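Local coordinates for FMN Adenylyltransferase (Candida glabrata, PDB 3FWK), which catalyses the transfer of an adenylyl group from ATP to FMN, the step that makes FAD in flavin cofactor biosynthesis, at residues F174-A186 / D190-L202. Residues are numbered along the deposited sequence; the frame is centred on the assembly and turned at random.
Sequences FGEHLKPIQKTDA and DFYRLQPLLHWNL
Arg193 and Gln182 form an antiparallel hydrogen-bonded pair, Arg193 N donating to Gln182 O (2.8 Å) and Gln182 N to Arg193 O. Their side chains run side by side on one face of the hairpin, the amide of Gln182 lying over one face of the guanidinium with the planes 31° apart. A bend at chi3 (-85°) brings the guanidinium alongside the Gln182 side chain, with its edge at Lys183 O, which Arg193 NH2 reaches at 2.8 Å. Gln195 NE2 uses its two N-H groups on Lys179 O (2.8 Å) and Gln182 OE1 (3.0 Å), both near its amide plane. Lys179 N approaches that same OE1 from the opposite face, and Gln182 NE2 gives a third bond to His177 O, so both ends of the amide are held and its rotation is fixed. Packing is tight where Thr184 CG2 sits over the centre of the buried Phe191 ring, 3.4 Å from its centroid, while Thr184 OG1 bonds to Pro189 O. The outer end of the hairpin is looser: Lys183 lays CG over the Tyr192 ring, but its exposed NZ meets Asp190 OD1 only in a long salt bridge (3.8 Å), with two waters bridging the charges. Tyr192, beside Trp54, touches the bound glucose. The whole is an antiparallel beta hairpin whose 192-194 strand pairs with 163-165 and whose 181-183 strand ends the mixed sheet of this Rossmann-like alpha/beta fold.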
ATOM      1  N   PHE A 174      -9.081  11.227  -8.426  1.00 18.17           N
ATOM      2  CA  PHE A 174      -8.037  12.222  -8.602  1.00 19.37           C
ATOM      3  C   PHE A 174      -6.753  11.659  -9.164  1.00 17.53           C
ATOM      4  O   PHE A 174      -5.710  12.308  -9.027  1.00 18.28           O
ATOM      5  CB  PHE A 174      -7.772  13.013  -7.307  1.00 22.37           C
ATOM      6  CG  PHE A 174      -9.037  13.396  -6.585  1.00 26.63           C
ATOM      7  CD1 PHE A 174      -9.945  14.260  -7.187  1.00 29.17           C
ATOM      8  CD2 PHE A 174      -9.362  12.811  -5.366  1.00 25.61           C
ATOM      9  CE1 PHE A 174     -11.160  14.589  -6.543  1.00 29.54           C
ATOM     10  CE2 PHE A 174     -10.562  13.124  -4.722  1.00 29.34           C
ATOM     11  CZ  PHE A 174     -11.451  14.019  -5.317  1.00 28.66           C
ATOM     12  N   GLY A 175      -6.824  10.495  -9.835  1.00 15.77           N
ATOM     13  CA  GLY A 175      -5.620   9.876 -10.367  1.00 14.19           C
ATOM     14  C   GLY A 175      -5.370  10.118 -11.846  1.00 14.07           C
ATOM     15  O   GLY A 175      -4.300   9.778 -12.353  1.00 14.15           O
ATOM     16  N   GLU A 176      -6.342  10.697 -12.523  1.00 15.55           N
ATOM     17  CA  GLU A 176      -6.248  10.790 -13.963  1.00 15.57           C
ATOM     18  C   GLU A 176      -5.123  11.707 -14.430  1.00 15.79           C
ATOM     19  O   GLU A 176      -4.401  11.328 -15.334  1.00 19.95           O
ATOM     20  CB  GLU A 176      -7.578  11.282 -14.563  1.00 16.87           C
ATOM     21  CG  GLU A 176      -7.577  11.320 -16.079  1.00 19.47           C
ATOM     22  CD  GLU A 176      -8.936  11.732 -16.705  1.00 22.42           C
ATOM     23  OE1 GLU A 176      -9.914  11.953 -15.976  1.00 24.23           O
ATOM     24  OE2 GLU A 176      -8.980  11.845 -17.959  1.00 25.26           O
ATOM     25  N   HIS A 177      -5.011  12.884 -13.816  1.00 15.43           N
ATOM     26  CA  HIS A 177      -4.115  13.945 -14.273  1.00 14.78           C
ATOM     27  C   HIS A 177      -2.874  14.032 -13.403  1.00 14.43           C
ATOM     28  O   HIS A 177      -2.530  15.130 -12.841  1.00 16.39           O
ATOM     29  CB  HIS A 177      -4.865  15.255 -14.383  1.00 16.23           C
ATOM     30  CG  HIS A 177      -5.951  15.198 -15.411  1.00 16.34           C
ATOM     31  ND1 HIS A 177      -7.281  15.254 -15.083  1.00 17.76           N
ATOM     32  CD2 HIS A 177      -5.903  14.985 -16.747  1.00 17.82           C
ATOM     33  CE1 HIS A 177      -8.014  15.164 -16.188  1.00 17.90           C
ATOM     34  NE2 HIS A 177      -7.203  15.025 -17.216  1.00 19.79           N
ATOM     35  N   LEU A 178      -2.196  12.864 -13.310  1.00 13.14           N
ATOM     36  CA  LEU A 178      -0.982  12.751 -12.533  1.00 12.38           C
ATOM     37  C   LEU A 178       0.161  12.209 -13.356  1.00 11.65           C
ATOM     38  O   LEU A 178      -0.049  11.467 -14.313  1.00 12.50           O
ATOM     39  CB  LEU A 178      -1.207  11.819 -11.335  1.00 12.31           C
ATOM     40  CG  LEU A 178      -2.317  12.225 -10.371  1.00 12.44           C
ATOM     41  CD1 LEU A 178      -2.334  11.199  -9.213  1.00 14.34           C
ATOM     42  CD2 LEU A 178      -2.095  13.608  -9.806  1.00 14.37           C
ATOM     43  N   LYS A 179       1.381  12.573 -12.974  1.00 11.41           N
ATOM     44  CA  LYS A 179       2.596  12.086 -13.587  1.00 11.66           C
ATOM     45  C   LYS A 179       3.548  11.606 -12.522  1.00 11.03           C
ATOM     46  O   LYS A 179       3.400  11.944 -11.346  1.00 11.86           O
ATOM     47  CB  LYS A 179       3.268  13.173 -14.428  1.00 13.84           C
ATOM     48  CG  LYS A 179       2.407  13.623 -15.585  1.00 17.27           C
ATOM     49  CD  LYS A 179       3.147  14.253 -16.770  0.70 16.40           C
ATOM     50  CE  LYS A 179       2.323  14.310 -18.056  0.70 14.94           C
ATOM     51  NZ  LYS A 179       2.936  15.202 -19.111  0.70 17.00           N
ATOM     52  N   PRO A 180       4.551  10.793 -12.909  1.00 11.70           N
ATOM     53  CA  PRO A 180       5.458  10.247 -11.874  1.00 12.22           C
ATOM     54  C   PRO A 180       6.220  11.271 -11.045  1.00 11.85           C
ATOM     55  O   PRO A 180       6.541  10.994  -9.888  1.00 12.20           O
ATOM     56  CB  PRO A 180       6.415   9.352 -12.680  1.00 12.86           C
ATOM     57  CG  PRO A 180       5.560   8.900 -13.849  1.00 14.05           C
ATOM     58  CD  PRO A 180       4.769  10.166 -14.220  1.00 12.37           C
ATOM     59  N   ILE A 181       6.535  12.410 -11.641  1.00 11.68           N
ATOM     60  CA  ILE A 181       7.229  13.510 -10.940  1.00 11.84           C
ATOM     61  C   ILE A 181       6.411  14.762 -11.229  1.00 11.62           C
ATOM     62  O   ILE A 181       6.218  15.119 -12.392  1.00 12.17           O
ATOM     63  CB  ILE A 181       8.653  13.663 -11.448  1.00 13.63           C
ATOM     64  CG1 ILE A 181       9.495  12.512 -10.889  0.60 15.83           C
ATOM     65  CG2 ILE A 181       9.289  14.934 -10.854  1.00 15.63           C
ATOM     66  CD1 ILE A 181      10.865  12.380 -11.532  0.60 15.05           C
ATOM     67  N   GLN A 182       5.898  15.409 -10.189  1.00 11.57           N
ATOM     68  CA  GLN A 182       4.893  16.441 -10.397  1.00 12.28           C
ATOM     69  C   GLN A 182       4.829  17.367  -9.178  1.00 11.65           C
ATOM     70  O   GLN A 182       4.540  16.902  -8.059  1.00 13.11           O
ATOM     71  CB  GLN A 182       3.511  15.730 -10.522  1.00 13.22           C
ATOM     72  CG  GLN A 182       2.350  16.630 -10.866  1.00 14.86           C
ATOM     73  CD  GLN A 182       1.069  15.849 -11.038  1.00 12.59           C
ATOM     74  OE1 GLN A 182       1.020  14.616 -10.892  1.00 12.37           O
ATOM     75  NE2 GLN A 182       0.021  16.560 -11.486  1.00 14.81           N
ATOM     76  N   LYS A 183       5.039  18.663  -9.349  1.00 11.66           N
ATOM     77  CA  LYS A 183       4.914  19.580  -8.204  1.00 11.61           C
ATOM     78  C   LYS A 183       3.493  19.537  -7.660  1.00 11.35           C
ATOM     79  O   LYS A 183       2.511  19.259  -8.363  1.00 12.53           O
ATOM     80  CB  LYS A 183       5.308  21.012  -8.609  1.00 12.43           C
ATOM     81  CG  LYS A 183       6.785  21.219  -8.643  1.00 13.72           C
ATOM     82  CD  LYS A 183       7.150  22.665  -8.935  1.00 15.42           C
ATOM     83  CE  LYS A 183       8.624  22.897  -9.001  1.00 17.12           C
ATOM     84  NZ  LYS A 183       9.185  23.136  -7.685  1.00 19.70           N
ATOM     85  N   THR A 184       3.381  19.856  -6.361  1.00 12.26           N
ATOM     86  CA  THR A 184       2.092  19.912  -5.681  1.00 11.94           C
ATOM     87  C   THR A 184       1.210  21.044  -6.197  1.00 13.10           C
ATOM     88  O   THR A 184       1.680  21.994  -6.846  1.00 13.90           O
ATOM     89  CB  THR A 184       2.300  20.138  -4.169  1.00 13.18           C
ATOM     90  OG1 THR A 184       3.179  21.254  -4.025  1.00 13.57           O
ATOM     91  CG2 THR A 184       2.883  18.922  -3.507  1.00 14.57           C
ATOM     92  N   ASP A 185      -0.077  20.952  -5.882  1.00 13.89           N
ATOM     93  CA  ASP A 185      -1.053  22.006  -6.121  1.00 15.16           C
ATOM     94  C   ASP A 185      -0.668  23.297  -5.378  1.00 14.79           C
ATOM     95  O   ASP A 185       0.063  23.282  -4.379  1.00 15.25           O
ATOM     96  CB  ASP A 185      -2.451  21.579  -5.586  1.00 17.61           C
ATOM     97  CG  ASP A 185      -3.098  20.453  -6.389  1.00 22.88           C
ATOM     98  OD1 ASP A 185      -2.642  20.149  -7.518  1.00 22.55           O
ATOM     99  OD2 ASP A 185      -4.111  19.909  -5.881  1.00 24.36           O
ATOM    100  N   ALA A 186      -1.212  24.423  -5.828  1.00 15.18           N
ATOM    101  CA  ALA A 186      -0.873  25.738  -5.270  1.00 16.39           C
ATOM    102  C   ALA A 186      -1.225  25.901  -3.798  1.00 16.17           C
ATOM    103  O   ALA A 186      -0.584  26.705  -3.108  1.00 17.28           O
ATOM    104  CB  ALA A 186      -1.522  26.840  -6.067  1.00 16.99           C
ATOM    105  N   ASP A 190       5.037  23.437  -0.884  1.00 14.26           N
ATOM    106  CA  ASP A 190       5.739  23.280  -2.144  1.00 13.82           C
ATOM    107  C   ASP A 190       6.667  22.088  -2.060  1.00 15.43           C
ATOM    108  O   ASP A 190       7.704  22.160  -1.403  1.00 17.94           O
ATOM    109  CB  ASP A 190       6.526  24.582  -2.365  1.00 16.22           C
ATOM    110  CG  ASP A 190       7.373  24.538  -3.602  1.00 16.10           C
ATOM    111  OD1 ASP A 190       7.250  23.582  -4.399  1.00 15.38           O
ATOM    112  OD2 ASP A 190       8.177  25.478  -3.770  1.00 17.90           O
ATOM    113  N   PHE A 191       6.299  20.978  -2.697  1.00 12.50           N
ATOM    114  CA  PHE A 191       7.207  19.867  -2.843  1.00 13.25           C
ATOM    115  C   PHE A 191       6.935  19.183  -4.179  1.00 12.29           C
ATOM    116  O   PHE A 191       5.918  19.453  -4.825  1.00 13.18           O
ATOM    117  CB  PHE A 191       7.202  18.916  -1.600  1.00 18.19           C
ATOM    118  CG  PHE A 191       5.855  18.300  -1.249  1.00 19.55           C
ATOM    119  CD1 PHE A 191       5.074  18.773  -0.176  1.00 20.13           C
ATOM    120  CD2 PHE A 191       5.440  17.136  -1.905  1.00 19.50           C
ATOM    121  CE1 PHE A 191       3.831  18.145   0.131  1.00 20.92           C
ATOM    122  CE2 PHE A 191       4.220  16.515  -1.594  1.00 20.06           C
ATOM    123  CZ  PHE A 191       3.416  17.028  -0.576  1.00 21.01           C
ATOM    124  N   TYR A 192       7.842  18.292  -4.575  1.00 12.50           N
ATOM    125  CA  TYR A 192       7.565  17.402  -5.713  1.00 12.35           C
ATOM    126  C   TYR A 192       6.854  16.151  -5.200  1.00 11.93           C
ATOM    127  O   TYR A 192       7.296  15.520  -4.219  1.00 13.58           O
ATOM    128  CB  TYR A 192       8.880  16.967  -6.361  1.00 13.40           C
ATOM    129  CG  TYR A 192       9.388  17.918  -7.407  1.00 13.37           C
ATOM    130  CD1 TYR A 192       8.961  17.768  -8.720  1.00 15.06           C
ATOM    131  CD2 TYR A 192      10.305  18.933  -7.111  1.00 15.59           C
ATOM    132  CE1 TYR A 192       9.420  18.602  -9.747  1.00 15.43           C
ATOM    133  CE2 TYR A 192      10.800  19.799  -8.156  1.00 14.50           C
ATOM    134  CZ  TYR A 192      10.320  19.583  -9.463  1.00 15.80           C
ATOM    135  OH  TYR A 192      10.745  20.392 -10.500  1.00 17.61           O
ATOM    136  N   ARG A 193       5.730  15.836  -5.802  1.00 11.53           N
ATOM    137  CA  ARG A 193       5.147  14.521  -5.632  1.00 11.16           C
ATOM    138  C   ARG A 193       5.890  13.498  -6.470  1.00 11.51           C
ATOM    139  O   ARG A 193       6.159  13.710  -7.648  1.00 12.91           O
ATOM    140  CB  ARG A 193       3.682  14.540  -6.063  1.00 12.67           C
ATOM    141  CG  ARG A 193       2.819  15.513  -5.254  1.00 13.04           C
ATOM    142  CD  ARG A 193       1.398  15.481  -5.745  1.00 15.17           C
ATOM    143  NE  ARG A 193       1.294  16.397  -6.862  1.00 14.47           N
ATOM    144  CZ  ARG A 193       0.145  16.721  -7.442  1.00 14.36           C
ATOM    145  NH1 ARG A 193      -0.978  16.050  -7.148  1.00 15.28           N
ATOM    146  NH2 ARG A 193       0.121  17.713  -8.331  1.00 15.28           N
ATOM    147  N   LEU A 194       6.205  12.376  -5.845  1.00 10.90           N
ATOM    148  CA  LEU A 194       6.853  11.230  -6.472  1.00 11.53           C
ATOM    149  C   LEU A 194       5.841  10.143  -6.489  1.00 10.73           C
ATOM    150  O   LEU A 194       5.426   9.652  -5.435  1.00 11.57           O
ATOM    151  CB  LEU A 194       8.096  10.831  -5.665  1.00 11.78           C
ATOM    152  CG  LEU A 194       9.095  11.956  -5.379  1.00 12.98           C
ATOM    153  CD1 LEU A 194      10.174  11.460  -4.444  1.00 14.93           C
ATOM    154  CD2 LEU A 194       9.681  12.539  -6.663  1.00 14.60           C
ATOM    155  N   GLN A 195       5.370   9.790  -7.694  1.00 10.75           N
ATOM    156  CA  GLN A 195       4.184   8.936  -7.833  1.00 10.50           C
ATOM    157  C   GLN A 195       4.547   7.757  -8.713  1.00 10.81           C
ATOM    158  O   GLN A 195       4.254   7.749  -9.908  1.00 12.12           O
ATOM    159  CB  GLN A 195       3.023   9.739  -8.417  1.00 11.04           C
ATOM    160  CG  GLN A 195       2.564  10.782  -7.389  1.00 12.24           C
ATOM    161  CD  GLN A 195       1.630  11.874  -7.842  1.00 11.57           C
ATOM    162  OE1 GLN A 195       0.751  12.262  -7.071  1.00 12.83           O
ATOM    163  NE2 GLN A 195       1.818  12.412  -9.051  1.00 12.40           N
ATOM    164  N   PRO A 196       5.236   6.758  -8.154  1.00 10.62           N
ATOM    165  CA  PRO A 196       5.828   5.687  -8.966  1.00 11.75           C
ATOM    166  C   PRO A 196       4.932   4.472  -9.177  1.00 11.00           C
ATOM    167  O   PRO A 196       5.420   3.465  -9.719  1.00 12.22           O
ATOM    168  CB  PRO A 196       7.090   5.299  -8.147  1.00 12.63           C
ATOM    169  CG  PRO A 196       7.173   6.302  -6.990  1.00 14.03           C
ATOM    170  CD  PRO A 196       5.743   6.687  -6.772  1.00 11.66           C
ATOM    171  N   LEU A 197       3.683   4.526  -8.705  1.00 10.72           N
ATOM    172  CA  LEU A 197       2.745   3.415  -8.747  1.00 10.90           C
ATOM    173  C   LEU A 197       1.604   3.677  -9.722  1.00 10.98           C
ATOM    174  O   LEU A 197       0.647   2.887  -9.808  1.00 11.66           O
ATOM    175  CB  LEU A 197       2.159   3.169  -7.334  1.00 11.81           C
ATOM    176  CG  LEU A 197       1.791   1.713  -7.056  1.00 13.23           C
ATOM    177  CD1 LEU A 197       3.029   0.810  -6.920  1.00 15.07           C
ATOM    178  CD2 LEU A 197       0.886   1.633  -5.830  1.00 15.25           C
ATOM    179  N   LEU A 198       1.672   4.762 -10.515  1.00 11.46           N
ATOM    180  CA  LEU A 198       0.473   5.213 -11.241  1.00 11.59           C
ATOM    181  C   LEU A 198      -0.043   4.189 -12.239  1.00 11.17           C
ATOM    182  O   LEU A 198      -1.242   4.049 -12.425  1.00 11.78           O
ATOM    183  CB  LEU A 198       0.783   6.509 -12.013  1.00 11.47           C
ATOM    184  CG  LEU A 198       1.005   7.725 -11.126  1.00 11.54           C
ATOM    185  CD1 LEU A 198       1.576   8.890 -11.953  1.00 13.26           C
ATOM    186  CD2 LEU A 198      -0.324   8.158 -10.491  1.00 13.58           C
ATOM    187  N   HIS A 199       0.894   3.471 -12.871  1.00 11.35           N
ATOM    188  CA  HIS A 199       0.587   2.502 -13.932  1.00 12.58           C
ATOM    189  C   HIS A 199       0.176   1.116 -13.408  1.00 11.79           C
ATOM    190  O   HIS A 199      -0.125   0.241 -14.217  1.00 12.74           O
ATOM    191  CB  HIS A 199       1.808   2.336 -14.832  1.00 12.61           C
ATOM    192  CG  HIS A 199       3.028   1.975 -14.060  1.00 11.96           C
ATOM    193  ND1 HIS A 199       3.696   2.896 -13.292  1.00 12.68           N
ATOM    194  CD2 HIS A 199       3.627   0.785 -13.851  1.00 12.96           C
ATOM    195  CE1 HIS A 199       4.678   2.280 -12.656  1.00 12.67           C
ATOM    196  NE2 HIS A 199       4.660   0.994 -12.976  1.00 12.52           N
ATOM    197  N   TRP A 200       0.209   0.889 -12.095  1.00 11.73           N
ATOM    198  CA  TRP A 200      -0.205  -0.396 -11.553  1.00 12.04           C
ATOM    199  C   TRP A 200      -1.709  -0.540 -11.639  1.00 11.34           C
ATOM    200  O   TRP A 200      -2.433   0.435 -11.433  1.00 14.17           O
ATOM    201  CB  TRP A 200       0.254  -0.526 -10.081  1.00 11.44           C
ATOM    202  CG  TRP A 200       1.686  -0.826  -9.935  1.00 10.80           C
ATOM    203  CD1 TRP A 200       2.751  -0.067 -10.380  1.00 11.23           C
ATOM    204  CD2 TRP A 200       2.236  -2.002  -9.376  1.00 10.64           C
ATOM    205  NE1 TRP A 200       3.939  -0.709 -10.109  1.00 11.02           N
ATOM    206  CE2 TRP A 200       3.646  -1.897  -9.489  1.00 10.34           C
ATOM    207  CE3 TRP A 200       1.682  -3.134  -8.756  1.00 11.23           C
ATOM    208  CZ2 TRP A 200       4.510  -2.902  -9.051  1.00 10.84           C
ATOM    209  CZ3 TRP A 200       2.560  -4.151  -8.317  1.00 11.01           C
ATOM    210  CH2 TRP A 200       3.960  -4.008  -8.450  1.00 11.37           C
ATOM    211  N   ASN A 201      -2.183  -1.743 -11.935  1.00 11.63           N
ATOM    212  CA  ASN A 201      -3.587  -2.091 -11.854  1.00 12.18           C
ATOM    213  C   ASN A 201      -3.864  -2.907 -10.595  1.00 11.60           C
ATOM    214  O   ASN A 201      -2.944  -3.459  -9.970  1.00 11.70           O
ATOM    215  CB  ASN A 201      -3.960  -3.013 -13.080  1.00 15.26           C
ATOM    216  CG  ASN A 201      -3.438  -2.493 -14.416  1.00 15.63           C
ATOM    217  OD1 ASN A 201      -3.837  -1.410 -14.839  1.00 17.19           O
ATOM    218  ND2 ASN A 201      -2.585  -3.281 -15.096  1.00 18.88           N
ATOM    219  N   LEU A 202      -5.146  -3.015 -10.244  1.00 11.06           N
ATOM    220  CA  LEU A 202      -5.559  -3.736  -9.048  1.00 11.75           C
ATOM    221  C   LEU A 202      -4.999  -5.162  -9.053  1.00 10.84           C
ATOM    222  O   LEU A 202      -4.503  -5.631  -8.033  1.00 11.59           O
ATOM    223  CB  LEU A 202      -7.084  -3.733  -8.958  1.00 12.14           C
ATOM    224  CG  LEU A 202      -7.694  -4.482  -7.760  1.00 12.42           C
ATOM    225  CD1 LEU A 202      -7.145  -3.946  -6.430  1.00 13.24           C
ATOM    226  CD2 LEU A 202      -9.211  -4.415  -7.842  1.00 13.81           C
TER
HETATM  227  O   HOH W   1       8.214  25.554  -6.404  1.00 19.39           O
HETATM  228  O   HOH W   2       8.616  21.511  -5.381  1.00 21.37           O
HETATM  229  O   HOH W   3      -2.661  17.866  -9.043  1.00 22.75           O